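Local coordinates for protein suppressor of fused homolog (Drosophila melanogaster, PDB 6LPH) that probably binds and sequesters transcription factors of Hedgehog signalling, here as the N-terminal part of a longer protein that was crystallised in complex with Fused, at residues 78-83 with 96-101; 67-72 with 221-226; 201-206 with 239-244. All coordinates share one frame; numbering follows the deposited sequence.

The three contacts lie in one N-terminal piece of the protein, built round a mixed sheet. Contact 1 joins the loop after strand 71-77 to the start of its sheet neighbour, strand 97-109. Contact 2 sits at the other end of strand 71-77, about 30 Å from contact 1 between centres and across the middle of the chain, and its far-apart segments enclose contact 1 in sequence. Contact 3, about 17 Å from contact 2 between centres, joins helices 201-219 and 240-243. Contacts 2 and 3 interleave along the chain and touch where Asp222 and Thr225 meet Phe244 and Leu243, so the 221-226 loop lies between the start of strand 71-77 and helix 240-243, which in turn packs on helix 201-219.

Contact 1 (78-83 with 96-101); sequences GLSDLH and TRSGMG
Ser98 reaches across to Asp81 with a short side chain whose atoms both meet the 78-83 loop. Its CB lies 3.9 Å from Asp81 N, and OG, anti to the backbone N of Ser98 (chi1 176°), comes closer still and accepts a hydrogen bond from Asp81 N at 2.8 Å. The same OG lies against the CB of Asp81 and is also hydrogen-bonded to Thr188, so this small hydroxyl ties two loops to the start of a strand. A second bond runs the other way: Met100 N donates to Leu79 O at 2.8 Å, with a C=O...donor angle of 161°. Between the two bonds the CA of Ser80 makes a CA-H...O contact of 3.2 Å with Ser98 O. Gly99, which has no side chain, brings its backbone directly against that of Leu79 to Asp81. It belongs to a type II' beta turn from Ser98 to Gly101, and the guanidinium of Arg97 folds back over that turn, its NH2 donating to Gly99 O at 3.0 Å. On the 78-83 side, Asp81 OD2 receives His83 N in an Asx turn and is bonded to Gly84 N as well. Met100 SD rests 4.2 Å from Leu79 CD2. Both side chains pack on Phe144 of helix 131-146, while Glu103 of strand 97-109 binds Ser80 OG and the backbone of Gly78 and Leu79. On the sheet side, Ser80 and Ser98 touch Val191 of strand 189-199.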
ATOM      1  N   GLY A  78      -4.807  -1.144  10.790  1.00 11.22           N
ATOM      2  CA  GLY A  78      -5.706  -0.196  11.426  1.00 10.38           C
ATOM      3  C   GLY A  78      -7.064  -0.037  10.778  1.00 11.02           C
ATOM      4  O   GLY A  78      -7.992   0.379  11.457  1.00 13.34           O
ATOM      5  N   LEU A  79      -7.182  -0.323   9.471  1.00 11.44           N
ATOM      6  CA  LEU A  79      -8.489  -0.266   8.772  1.00 11.94           C
ATOM      7  C   LEU A  79      -9.357  -1.466   9.145  1.00 12.01           C
ATOM      8  O   LEU A  79     -10.591  -1.373   9.145  1.00 14.25           O
ATOM      9  CB  LEU A  79      -8.313  -0.159   7.231  1.00 11.98           C
ATOM     10  CG  LEU A  79      -7.679   1.190   6.812  1.00 12.71           C
ATOM     11  CD1 LEU A  79      -7.162   1.120   5.399  1.00 11.47           C
ATOM     12  CD2 LEU A  79      -8.780   2.216   6.845  1.00 17.86           C
ATOM     13  N   SER A  80      -8.707  -2.576   9.467  1.00 12.45           N
ATOM     14  CA  SER A  80      -9.413  -3.740  10.031  1.00 12.93           C
ATOM     15  C   SER A  80      -9.441  -3.628  11.567  1.00 13.38           C
ATOM     16  O   SER A  80      -8.834  -2.708  12.148  1.00 12.18           O
ATOM     17  CB  SER A  80      -8.740  -5.034   9.580  1.00 12.80           C
ATOM     18  OG  SER A  80      -7.465  -5.164  10.185  1.00 14.09           O
ATOM     19  N   ASP A  81     -10.163  -4.535  12.224  1.00 12.93           N
ATOM     20  CA  ASP A  81     -10.306  -4.462  13.671  1.00 14.08           C
ATOM     21  C   ASP A  81      -9.147  -5.206  14.338  1.00 14.03           C
ATOM     22  O   ASP A  81      -9.230  -6.422  14.561  1.00 15.50           O
ATOM     23  CB  ASP A  81     -11.664  -5.038  14.109  1.00 15.83           C
ATOM     24  CG  ASP A  81     -11.881  -4.965  15.611  1.00 18.00           C
ATOM     25  OD1 ASP A  81     -12.909  -5.486  16.091  1.00 22.13           O
ATOM     26  OD2 ASP A  81     -11.019  -4.410  16.326  1.00 18.29           O
ATOM     27  N   LEU A  82      -8.072  -4.474  14.640  1.00 12.26           N
ATOM     28  CA  LEU A  82      -6.883  -5.049  15.285  1.00 13.97           C
ATOM     29  C   LEU A  82      -7.149  -5.574  16.705  1.00 14.89           C
ATOM     30  O   LEU A  82      -6.485  -6.496  17.168  1.00 15.26           O
ATOM     31  CB  LEU A  82      -5.790  -3.976  15.376  1.00 11.97           C
ATOM     32  CG  LEU A  82      -5.319  -3.358  14.034  1.00 11.71           C
ATOM     33  CD1 LEU A  82      -4.201  -2.303  14.252  1.00 10.78           C
ATOM     34  CD2 LEU A  82      -4.876  -4.457  13.061  1.00 11.76           C
ATOM     35  N   HIS A  83      -8.093  -4.964  17.410  1.00 16.45           N
ATOM     36  CA  HIS A  83      -8.174  -5.160  18.857  1.00 16.19           C
ATOM     37  C   HIS A  83      -9.361  -5.922  19.346  1.00 16.91           C
ATOM     38  O   HIS A  83      -9.259  -6.599  20.339  1.00 20.10           O
ATOM     39  CB  HIS A  83      -8.095  -3.825  19.569  1.00 17.20           C
ATOM     40  CG  HIS A  83      -6.871  -3.036  19.217  1.00 17.68           C
ATOM     41  ND1 HIS A  83      -5.684  -3.239  19.820  1.00 22.33           N
ATOM     42  CD2 HIS A  83      -6.684  -1.997  18.313  1.00 18.04           C
ATOM     43  CE1 HIS A  83      -4.771  -2.376  19.317  1.00 21.15           C
ATOM     44  NE2 HIS A  83      -5.384  -1.624  18.388  1.00 20.36           N
ATOM     45  N   THR A  96     -19.783  -9.642   9.283  1.00 30.85           N
ATOM     46  CA  THR A  96     -18.706 -10.619   9.124  1.00 29.67           C
ATOM     47  C   THR A  96     -17.305  -9.969   8.935  1.00 23.01           C
ATOM     48  O   THR A  96     -16.284 -10.597   9.200  1.00 24.05           O
ATOM     49  CB  THR A  96     -19.052 -11.570   7.958  1.00 31.44           C
ATOM     50  OG1 THR A  96     -20.207 -12.353   8.309  1.00 47.36           O
ATOM     51  CG2 THR A  96     -17.939 -12.497   7.705  1.00 35.88           C
ATOM     52  N   ARG A  97     -17.280  -8.722   8.491  1.00 23.28           N
ATOM     53  CA  ARG A  97     -16.017  -7.983   8.269  1.00 20.87           C
ATOM     54  C   ARG A  97     -15.259  -7.617   9.558  1.00 18.65           C
ATOM     55  O   ARG A  97     -15.868  -7.380  10.606  1.00 18.75           O
ATOM     56  CB  ARG A  97     -16.313  -6.681   7.537  1.00 23.92           C
ATOM     57  CG  ARG A  97     -16.974  -6.828   6.182  1.00 32.20           C
ATOM     58  CD  ARG A  97     -16.997  -5.496   5.460  1.00 35.33           C
ATOM     59  NE  ARG A  97     -16.920  -4.400   6.412  1.00 37.08           N
ATOM     60  CZ  ARG A  97     -17.967  -3.742   6.898  1.00 40.29           C
ATOM     61  NH1 ARG A  97     -19.209  -4.056   6.510  1.00 42.58           N
ATOM     62  NH2 ARG A  97     -17.759  -2.764   7.780  1.00 42.02           N
ATOM     63  N   SER A  98     -13.934  -7.502   9.470  1.00 16.30           N
ATOM     64  CA  SER A  98     -13.152  -7.008  10.598  1.00 15.68           C
ATOM     65  C   SER A  98     -12.980  -5.502  10.372  1.00 14.71           C
ATOM     66  O   SER A  98     -12.294  -5.116   9.436  1.00 14.92           O
ATOM     67  CB  SER A  98     -11.774  -7.697  10.629  1.00 15.05           C
ATOM     68  OG  SER A  98     -10.957  -7.164  11.654  1.00 14.17           O
ATOM     69  N   GLY A  99     -13.617  -4.662  11.189  1.00 15.02           N
ATOM     70  CA  GLY A  99     -13.536  -3.201  11.006  1.00 16.21           C
ATOM     71  C   GLY A  99     -14.086  -2.857   9.642  1.00 15.65           C
ATOM     72  O   GLY A  99     -15.170  -3.329   9.284  1.00 15.51           O
ATOM     73  N   MET A 100     -13.333  -2.069   8.869  1.00 14.28           N
ATOM     74  CA  MET A 100     -13.736  -1.800   7.483  1.00 14.82           C
ATOM     75  C   MET A 100     -13.616  -3.023   6.562  1.00 14.55           C
ATOM     76  O   MET A 100     -14.141  -3.010   5.458  1.00 16.39           O
ATOM     77  CB  MET A 100     -12.999  -0.576   6.899  1.00 17.11           C
ATOM     78  CG  MET A 100     -13.308   0.696   7.680  1.00 20.78           C
ATOM     79  SD  MET A 100     -12.989   2.190   6.720  1.00 29.95           S
ATOM     80  CE  MET A 100     -14.530   2.329   5.794  1.00 26.66           C
ATOM     81  N   GLY A 101     -12.948  -4.079   7.016  1.00 14.65           N
ATOM     82  CA  GLY A 101     -12.962  -5.357   6.288  1.00 15.41           C
ATOM     83  C   GLY A 101     -11.794  -5.518   5.326  1.00 15.36           C
ATOM     84  O   GLY A 101     -11.750  -6.472   4.519  1.00 16.26           O
TER

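Contact 2 (67-72 with 221-226); sequences NVPPHW and QDMQTG
Asn67 and Met223 bring their backbones to 5.7 Å, CA to CA, where both residues lie in loops, 67-72 entering strand 71-77 only at His71. Asn67 and Val68 form a G1 beta bulge opposite Asp63, and no direct hydrogen bond crosses to 221-226. The contact is carried by the side chain of Met223, bent at chi2 (-79°) and again at chi3, which lays it along the 67-69 backbone. Its CG sits 3.6 Å from Asn67 CB. SD follows at 3.5 Å from Asn67 O, and CE ends against Pro69 N. The Pro69 ring runs past this thioether in the opposite direction, with CD 3.8 Å from SD and CB near CE, so Met223 touches both backbone and ring. Asn67 CB points toward the other segment and meets the methionine at its CG. Polar joining is left to water 1, which donates to Asn67 O at 2.9 Å and to Gly226 O at 2.7 Å, bridging two carbonyls that could not bond each other. The 221-226 loop is kept in shape by Asp222, whose OD2 accepts from Gln224 N through its anti lone pair, an Asx turn, and also from Gln224 NE2. Beyond Pro69, the His71 ring turns its ND1 edge back to Pro69 O at 2.8 Å, nearly straight at 175°. Val68 and His71 pack on Tyr60 of strand 54-60, beside strand 71-77 in the sheet, whereas Thr225 rests on Val240 and Leu243 of helix 240-243.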
ATOM      1  N   ASN A  67       7.046 -12.377 -13.764  1.00 25.05           N
ATOM      2  CA  ASN A  67       7.313 -10.984 -14.129  1.00 23.67           C
ATOM      3  C   ASN A  67       7.140 -10.076 -12.928  1.00 20.53           C
ATOM      4  O   ASN A  67       6.510  -9.016 -13.032  1.00 22.23           O
ATOM      5  CB  ASN A  67       6.358 -10.494 -15.234  1.00 27.42           C
ATOM      6  CG  ASN A  67       6.711 -11.019 -16.608  1.00 33.01           C
ATOM      7  OD1 ASN A  67       7.867 -11.293 -16.919  1.00 34.73           O
ATOM      8  ND2 ASN A  67       5.706 -11.128 -17.456  1.00 39.75           N
ATOM      9  N   VAL A  68       7.679 -10.489 -11.784  1.00 15.21           N
ATOM     10  CA  VAL A  68       7.682  -9.643 -10.597  1.00 13.74           C
ATOM     11  C   VAL A  68       9.085  -9.070 -10.386  1.00 14.07           C
ATOM     12  O   VAL A  68      10.034  -9.827 -10.159  1.00 12.80           O
ATOM     13  CB  VAL A  68       7.212 -10.403  -9.349  1.00 13.87           C
ATOM     14  CG1 VAL A  68       7.060  -9.437  -8.169  1.00 11.80           C
ATOM     15  CG2 VAL A  68       5.895 -11.121  -9.639  1.00 14.88           C
ATOM     16  N   PRO A  69       9.230  -7.734 -10.496  1.00 15.06           N
ATOM     17  CA  PRO A  69      10.534  -7.123 -10.307  1.00 15.46           C
ATOM     18  C   PRO A  69      10.804  -6.989  -8.794  1.00 14.30           C
ATOM     19  O   PRO A  69       9.875  -7.135  -7.971  1.00 14.70           O
ATOM     20  CB  PRO A  69      10.328  -5.725 -10.923  1.00 15.74           C
ATOM     21  CG  PRO A  69       8.925  -5.387 -10.480  1.00 16.05           C
ATOM     22  CD  PRO A  69       8.174  -6.706 -10.655  1.00 15.77           C
ATOM     23  N   PRO A  70      12.060  -6.730  -8.421  1.00 15.78           N
ATOM     24  CA  PRO A  70      12.325  -6.449  -7.004  1.00 14.34           C
ATOM     25  C   PRO A  70      11.592  -5.193  -6.589  1.00 14.97           C
ATOM     26  O   PRO A  70      11.518  -4.222  -7.374  1.00 17.03           O
ATOM     27  CB  PRO A  70      13.837  -6.205  -6.936  1.00 16.47           C
ATOM     28  CG  PRO A  70      14.352  -6.316  -8.328  1.00 19.07           C
ATOM     29  CD  PRO A  70      13.270  -6.688  -9.275  1.00 16.82           C
ATOM     30  N   HIS A  71      11.042  -5.208  -5.375  1.00 13.05           N
ATOM     31  CA  HIS A  71      10.242  -4.085  -4.927  1.00 12.11           C
ATOM     32  C   HIS A  71      10.098  -4.060  -3.428  1.00 11.70           C
ATOM     33  O   HIS A  71      10.495  -5.009  -2.722  1.00 12.56           O
ATOM     34  CB  HIS A  71       8.886  -4.089  -5.630  1.00 12.31           C
ATOM     35  CG  HIS A  71       7.984  -5.268  -5.269  1.00 11.83           C
ATOM     36  ND1 HIS A  71       8.013  -6.455  -5.939  1.00 12.22           N
ATOM     37  CD2 HIS A  71       6.961  -5.373  -4.340  1.00 11.12           C
ATOM     38  CE1 HIS A  71       7.079  -7.282  -5.432  1.00 10.53           C
ATOM     39  NE2 HIS A  71       6.447  -6.628  -4.437  1.00 10.52           N
ATOM     40  N   TRP A  72       9.546  -2.947  -2.946  1.00 10.70           N
ATOM     41  CA  TRP A  72       9.200  -2.764  -1.555  1.00 10.47           C
ATOM     42  C   TRP A  72       7.724  -3.034  -1.371  1.00 10.13           C
ATOM     43  O   TRP A  72       6.916  -2.551  -2.167  1.00 11.48           O
ATOM     44  CB  TRP A  72       9.474  -1.324  -1.199  1.00 11.62           C
ATOM     45  CG  TRP A  72      10.900  -0.874  -1.439  1.00 13.38           C
ATOM     46  CD1 TRP A  72      11.357   0.095  -2.337  1.00 15.85           C
ATOM     47  CD2 TRP A  72      12.085  -1.337  -0.746  1.00 15.32           C
ATOM     48  NE1 TRP A  72      12.734   0.263  -2.231  1.00 19.69           N
ATOM     49  CE2 TRP A  72      13.226  -0.571  -1.302  1.00 18.83           C
ATOM     50  CE3 TRP A  72      12.326  -2.268   0.241  1.00 17.23           C
ATOM     51  CZ2 TRP A  72      14.518  -0.775  -0.869  1.00 23.02           C
ATOM     52  CZ3 TRP A  72      13.656  -2.461   0.663  1.00 19.76           C
ATOM     53  CH2 TRP A  72      14.706  -1.727   0.131  1.00 22.30           C
ATOM     54  N   GLN A 221      -0.129  -7.575 -17.890  1.00 19.68           N
ATOM     55  CA  GLN A 221       0.297  -8.324 -19.081  1.00 23.27           C
ATOM     56  C   GLN A 221       1.768  -8.137 -19.418  1.00 21.08           C
ATOM     57  O   GLN A 221       2.347  -8.947 -20.119  1.00 23.32           O
ATOM     58  CB  GLN A 221      -0.498  -7.822 -20.285  1.00 31.58           C
ATOM     59  CG  GLN A 221      -1.189  -8.889 -21.079  1.00 40.11           C
ATOM     60  CD  GLN A 221      -2.521  -9.254 -20.474  1.00 39.62           C
ATOM     61  OE1 GLN A 221      -3.573  -8.875 -20.993  1.00 52.83           O
ATOM     62  NE2 GLN A 221      -2.489  -9.982 -19.364  1.00 36.66           N
ATOM     63  N   ASP A 222       2.356  -7.034 -18.972  1.00 21.20           N
ATOM     64  CA  ASP A 222       3.746  -6.766 -19.269  1.00 19.07           C
ATOM     65  C   ASP A 222       4.459  -6.264 -18.034  1.00 17.58           C
ATOM     66  O   ASP A 222       3.860  -5.573 -17.216  1.00 14.55           O
ATOM     67  CB  ASP A 222       3.859  -5.729 -20.391  1.00 21.64           C
ATOM     68  CG  ASP A 222       5.245  -5.722 -21.025  1.00 25.02           C
ATOM     69  OD1 ASP A 222       5.435  -6.390 -22.071  1.00 28.84           O
ATOM     70  OD2 ASP A 222       6.161  -5.087 -20.456  1.00 27.47           O
ATOM     71  N   MET A 223       5.745  -6.608 -17.909  1.00 19.14           N
ATOM     72  CA  MET A 223       6.586  -6.057 -16.852  1.00 19.38           C
ATOM     73  C   MET A 223       6.627  -4.527 -16.829  1.00 17.44           C
ATOM     74  O   MET A 223       6.618  -3.919 -15.764  1.00 16.93           O
ATOM     75  CB  MET A 223       8.009  -6.566 -17.005  1.00 23.84           C
ATOM     76  CG  MET A 223       8.356  -7.538 -15.941  1.00 32.62           C
ATOM     77  SD  MET A 223       8.759  -6.725 -14.383  1.00 31.59           S
ATOM     78  CE  MET A 223       9.944  -8.002 -13.968  1.00 25.80           C
ATOM     79  N   GLN A 224       6.664  -3.915 -18.006  1.00 19.81           N
ATOM     80  CA  GLN A 224       6.747  -2.445 -18.112  1.00 21.94           C
ATOM     81  C   GLN A 224       5.577  -1.742 -17.404  1.00 20.68           C
ATOM     82  O   GLN A 224       5.728  -0.623 -16.925  1.00 21.15           O
ATOM     83  CB  GLN A 224       6.795  -2.012 -19.581  1.00 24.98           C
ATOM     84  CG  GLN A 224       7.988  -2.571 -20.347  1.00 33.07           C
ATOM     85  CD  GLN A 224       7.961  -2.219 -21.831  1.00 39.11           C
ATOM     86  OE1 GLN A 224       8.283  -1.085 -22.231  1.00 37.60           O
ATOM     87  NE2 GLN A 224       7.599  -3.200 -22.661  1.00 37.68           N
ATOM     88  N   THR A 225       4.425  -2.404 -17.316  1.00 17.47           N
ATOM     89  CA  THR A 225       3.254  -1.786 -16.677  1.00 17.67           C
ATOM     90  C   THR A 225       2.901  -2.363 -15.279  1.00 16.68           C
ATOM     91  O   THR A 225       1.853  -2.028 -14.708  1.00 14.70           O
ATOM     92  CB  THR A 225       2.022  -1.825 -17.613  1.00 17.45           C
ATOM     93  OG1 THR A 225       1.805  -3.179 -18.047  1.00 18.31           O
ATOM     94  CG2 THR A 225       2.253  -0.933 -18.842  1.00 16.60           C
ATOM     95  N   GLY A 226       3.792  -3.193 -14.726  1.00 15.03           N
ATOM     96  CA  GLY A 226       3.645  -3.677 -13.364  1.00 15.69           C
ATOM     97  C   GLY A 226       3.826  -5.184 -13.180  1.00 15.02           C
ATOM     98  O   GLY A 226       4.001  -5.653 -12.051  1.00 14.32           O
TER
HETATM   99  O   HOH W   1       4.738  -7.980 -11.013  1.00 13.69           O

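Contact 3 (201-206 with 239-244); sequences DDELEQ and SVFELF
A capping box opens helix 240-243, and helix 201-219 holds it through two acidic side chains. Ser239 is the N-cap: its OG accepts from Glu242 N at 3.2 Å, and Ser239 N returns a bond to Glu242 OE1. The same hydroxyl donates to Asp202 OD2 at 2.7 Å, using the syn lone pair of the carboxylate. One residue on, Glu203 OE1 accepts from Val240 N at 2.7 Å, met nearly along its C-O axis; the side chain, extended beyond CG (chi2 157°), reaches past Ser239 to this first-turn N-H. Water 2 links Asp202 OD2 and Glu242 OE1 by weak bonds. The Phe241 ring wedges beside the helix, its CE1 lying 3.8 Å from Glu203 CA at the ring edge, and Gln206 CG comes as close at an oblique angle. Over one face of the ring, Val240 CG1 stands 3.8 Å above its centre. Phe218 of helix 201-219 touches both Val240 and Phe241. Arg236 forms a salt bridge with Glu203 OE1, while OE2 takes Phe200 N, so both carboxylate oxygens are engaged. Val240 N and Arg236 would probably stabilise the ionised form of Glu203 in its buried setting. Asp202 and Glu242 are like-charged neighbours not in direct contact; the Ser239 hydroxyl and N-H and water 2 may ease this.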
ATOM      1  N   ASP A 201      -3.361   9.140 -15.850  1.00 17.19           N
ATOM      2  CA  ASP A 201      -4.651   9.792 -16.029  1.00 19.71           C
ATOM      3  C   ASP A 201      -5.543   9.003 -16.967  1.00 19.15           C
ATOM      4  O   ASP A 201      -6.719   8.844 -16.659  1.00 17.58           O
ATOM      5  CB  ASP A 201      -4.503  11.213 -16.594  1.00 20.28           C
ATOM      6  CG  ASP A 201      -4.006  12.228 -15.559  1.00 23.75           C
ATOM      7  OD1 ASP A 201      -3.594  11.858 -14.443  1.00 24.26           O
ATOM      8  OD2 ASP A 201      -4.007  13.433 -15.887  1.00 30.87           O
ATOM      9  N   ASP A 202      -5.008   8.538 -18.109  1.00 18.15           N
ATOM     10  CA  ASP A 202      -5.860   7.814 -19.072  1.00 18.43           C
ATOM     11  C   ASP A 202      -6.297   6.447 -18.530  1.00 17.04           C
ATOM     12  O   ASP A 202      -7.427   6.008 -18.768  1.00 17.66           O
ATOM     13  CB  ASP A 202      -5.248   7.723 -20.494  1.00 17.90           C
ATOM     14  CG  ASP A 202      -3.894   6.992 -20.539  1.00 20.35           C
ATOM     15  OD1 ASP A 202      -3.277   6.763 -19.481  1.00 22.61           O
ATOM     16  OD2 ASP A 202      -3.428   6.667 -21.655  1.00 23.08           O
ATOM     17  N   GLU A 203      -5.412   5.801 -17.770  1.00 16.02           N
ATOM     18  CA  GLU A 203      -5.746   4.526 -17.110  1.00 16.50           C
ATOM     19  C   GLU A 203      -6.902   4.725 -16.112  1.00 16.64           C
ATOM     20  O   GLU A 203      -7.859   3.915 -16.049  1.00 14.99           O
ATOM     21  CB  GLU A 203      -4.493   3.930 -16.433  1.00 15.86           C
ATOM     22  CG  GLU A 203      -3.516   3.315 -17.444  1.00 17.20           C
ATOM     23  CD  GLU A 203      -2.063   3.199 -16.983  1.00 14.58           C
ATOM     24  OE1 GLU A 203      -1.234   2.779 -17.828  1.00 12.63           O
ATOM     25  OE2 GLU A 203      -1.732   3.503 -15.809  1.00 13.15           O
ATOM     26  N   LEU A 204      -6.813   5.806 -15.340  1.00 17.52           N
ATOM     27  CA  LEU A 204      -7.874   6.152 -14.394  1.00 19.02           C
ATOM     28  C   LEU A 204      -9.162   6.434 -15.164  1.00 17.86           C
ATOM     29  O   LEU A 204     -10.228   5.914 -14.825  1.00 18.73           O
ATOM     30  CB  LEU A 204      -7.502   7.374 -13.538  1.00 17.74           C
ATOM     31  CG  LEU A 204      -8.747   7.887 -12.809  1.00 19.92           C
ATOM     32  CD1 LEU A 204      -9.050   6.952 -11.647  1.00 21.37           C
ATOM     33  CD2 LEU A 204      -8.626   9.341 -12.379  1.00 19.34           C
ATOM     34  N   GLU A 205      -9.044   7.233 -16.215  1.00 18.52           N
ATOM     35  CA  GLU A 205     -10.222   7.581 -17.019  1.00 20.37           C
ATOM     36  C   GLU A 205     -10.965   6.325 -17.491  1.00 18.58           C
ATOM     37  O   GLU A 205     -12.185   6.250 -17.375  1.00 18.26           O
ATOM     38  CB  GLU A 205      -9.830   8.493 -18.196  1.00 21.46           C
ATOM     39  CG  GLU A 205     -10.944   9.433 -18.603  1.00 30.53           C
ATOM     40  CD  GLU A 205     -10.502  10.898 -18.728  1.00 39.02           C
ATOM     41  OE1 GLU A 205     -11.188  11.637 -19.462  1.00 34.99           O
ATOM     42  OE2 GLU A 205      -9.477  11.324 -18.107  1.00 43.89           O
ATOM     43  N   GLN A 206     -10.219   5.332 -17.981  1.00 17.41           N
ATOM     44  CA  GLN A 206     -10.833   4.143 -18.556  1.00 16.11           C
ATOM     45  C   GLN A 206     -11.332   3.161 -17.505  1.00 16.07           C
ATOM     46  O   GLN A 206     -12.300   2.442 -17.743  1.00 20.15           O
ATOM     47  CB  GLN A 206      -9.926   3.470 -19.602  1.00 17.90           C
ATOM     48  CG  GLN A 206      -9.489   4.409 -20.737  1.00 19.06           C
ATOM     49  CD  GLN A 206     -10.644   5.086 -21.484  1.00 22.78           C
ATOM     50  OE1 GLN A 206     -10.491   6.200 -22.031  1.00 25.03           O
ATOM     51  NE2 GLN A 206     -11.798   4.418 -21.524  1.00 22.38           N
ATOM     52  N   SER A 239       1.655   5.110 -20.573  1.00 19.88           N
ATOM     53  CA  SER A 239       0.520   4.335 -20.084  1.00 15.79           C
ATOM     54  C   SER A 239       0.402   3.075 -20.885  1.00 16.51           C
ATOM     55  O   SER A 239       1.009   2.932 -21.963  1.00 17.95           O
ATOM     56  CB  SER A 239      -0.792   5.113 -20.202  1.00 17.09           C
ATOM     57  OG  SER A 239      -1.194   5.209 -21.556  1.00 19.80           O
ATOM     58  N   VAL A 240      -0.431   2.167 -20.385  1.00 16.60           N
ATOM     59  CA  VAL A 240      -0.646   0.899 -21.060  1.00 16.11           C
ATOM     60  C   VAL A 240      -1.236   1.118 -22.457  1.00 16.72           C
ATOM     61  O   VAL A 240      -0.921   0.385 -23.402  1.00 17.81           O
ATOM     62  CB  VAL A 240      -1.539  -0.036 -20.206  1.00 17.41           C
ATOM     63  CG1 VAL A 240      -2.987   0.471 -20.149  1.00 17.02           C
ATOM     64  CG2 VAL A 240      -1.445  -1.469 -20.713  1.00 16.61           C
ATOM     65  N   PHE A 241      -2.096   2.132 -22.582  1.00 16.36           N
ATOM     66  CA  PHE A 241      -2.729   2.432 -23.853  1.00 16.96           C
ATOM     67  C   PHE A 241      -1.726   3.017 -24.860  1.00 18.92           C
ATOM     68  O   PHE A 241      -1.900   2.852 -26.071  1.00 22.04           O
ATOM     69  CB  PHE A 241      -3.918   3.391 -23.637  1.00 17.64           C
ATOM     70  CG  PHE A 241      -4.964   2.849 -22.702  1.00 18.02           C
ATOM     71  CD1 PHE A 241      -5.185   3.446 -21.456  1.00 17.98           C
ATOM     72  CD2 PHE A 241      -5.693   1.714 -23.044  1.00 16.59           C
ATOM     73  CE1 PHE A 241      -6.126   2.928 -20.582  1.00 19.42           C
ATOM     74  CE2 PHE A 241      -6.638   1.192 -22.173  1.00 19.70           C
ATOM     75  CZ  PHE A 241      -6.857   1.797 -20.939  1.00 16.68           C
ATOM     76  N   GLU A 242      -0.708   3.724 -24.367  1.00 21.43           N
ATOM     77  CA  GLU A 242       0.404   4.195 -25.223  1.00 21.84           C
ATOM     78  C   GLU A 242       1.298   3.024 -25.618  1.00 22.45           C
ATOM     79  O   GLU A 242       1.714   2.928 -26.771  1.00 27.75           O
ATOM     80  CB  GLU A 242       1.278   5.246 -24.523  1.00 25.38           C
ATOM     81  CG  GLU A 242       0.639   6.597 -24.312  1.00 31.28           C
ATOM     82  CD  GLU A 242       1.508   7.506 -23.463  1.00 30.33           C
ATOM     83  OE1 GLU A 242       1.419   7.442 -22.217  1.00 25.66           O
ATOM     84  OE2 GLU A 242       2.281   8.293 -24.046  1.00 43.17           O
ATOM     85  N   LEU A 243       1.603   2.136 -24.676  1.00 20.26           N
ATOM     86  CA  LEU A 243       2.533   1.026 -24.962  1.00 23.68           C
ATOM     87  C   LEU A 243       1.909  -0.052 -25.844  1.00 24.73           C
ATOM     88  O   LEU A 243       2.587  -0.634 -26.710  1.00 24.30           O
ATOM     89  CB  LEU A 243       3.083   0.398 -23.666  1.00 22.12           C
ATOM     90  CG  LEU A 243       4.037   1.284 -22.839  1.00 24.54           C
ATOM     91  CD1 LEU A 243       4.194   0.778 -21.406  1.00 23.56           C
ATOM     92  CD2 LEU A 243       5.399   1.479 -23.499  1.00 28.56           C
ATOM     93  N   PHE A 244       0.628  -0.313 -25.604  1.00 21.88           N
ATOM     94  CA  PHE A 244      -0.113  -1.355 -26.289  1.00 24.54           C
ATOM     95  C   PHE A 244      -1.450  -0.824 -26.811  1.00 23.93           C
ATOM     96  O   PHE A 244      -2.512  -1.116 -26.242  1.00 24.11           O
ATOM     97  CB  PHE A 244      -0.308  -2.559 -25.355  1.00 23.85           C
ATOM     98  CG  PHE A 244       0.972  -3.050 -24.742  1.00 26.23           C
ATOM     99  CD1 PHE A 244       1.894  -3.772 -25.503  1.00 30.39           C
ATOM    100  CD2 PHE A 244       1.273  -2.775 -23.410  1.00 25.19           C
ATOM    101  CE1 PHE A 244       3.092  -4.215 -24.941  1.00 35.33           C
ATOM    102  CE2 PHE A 244       2.465  -3.223 -22.842  1.00 31.17           C
ATOM    103  CZ  PHE A 244       3.379  -3.940 -23.609  1.00 29.95           C
TER
HETATM  104  O   HOH W   2      -1.314   8.445 -21.775  1.00 38.05           O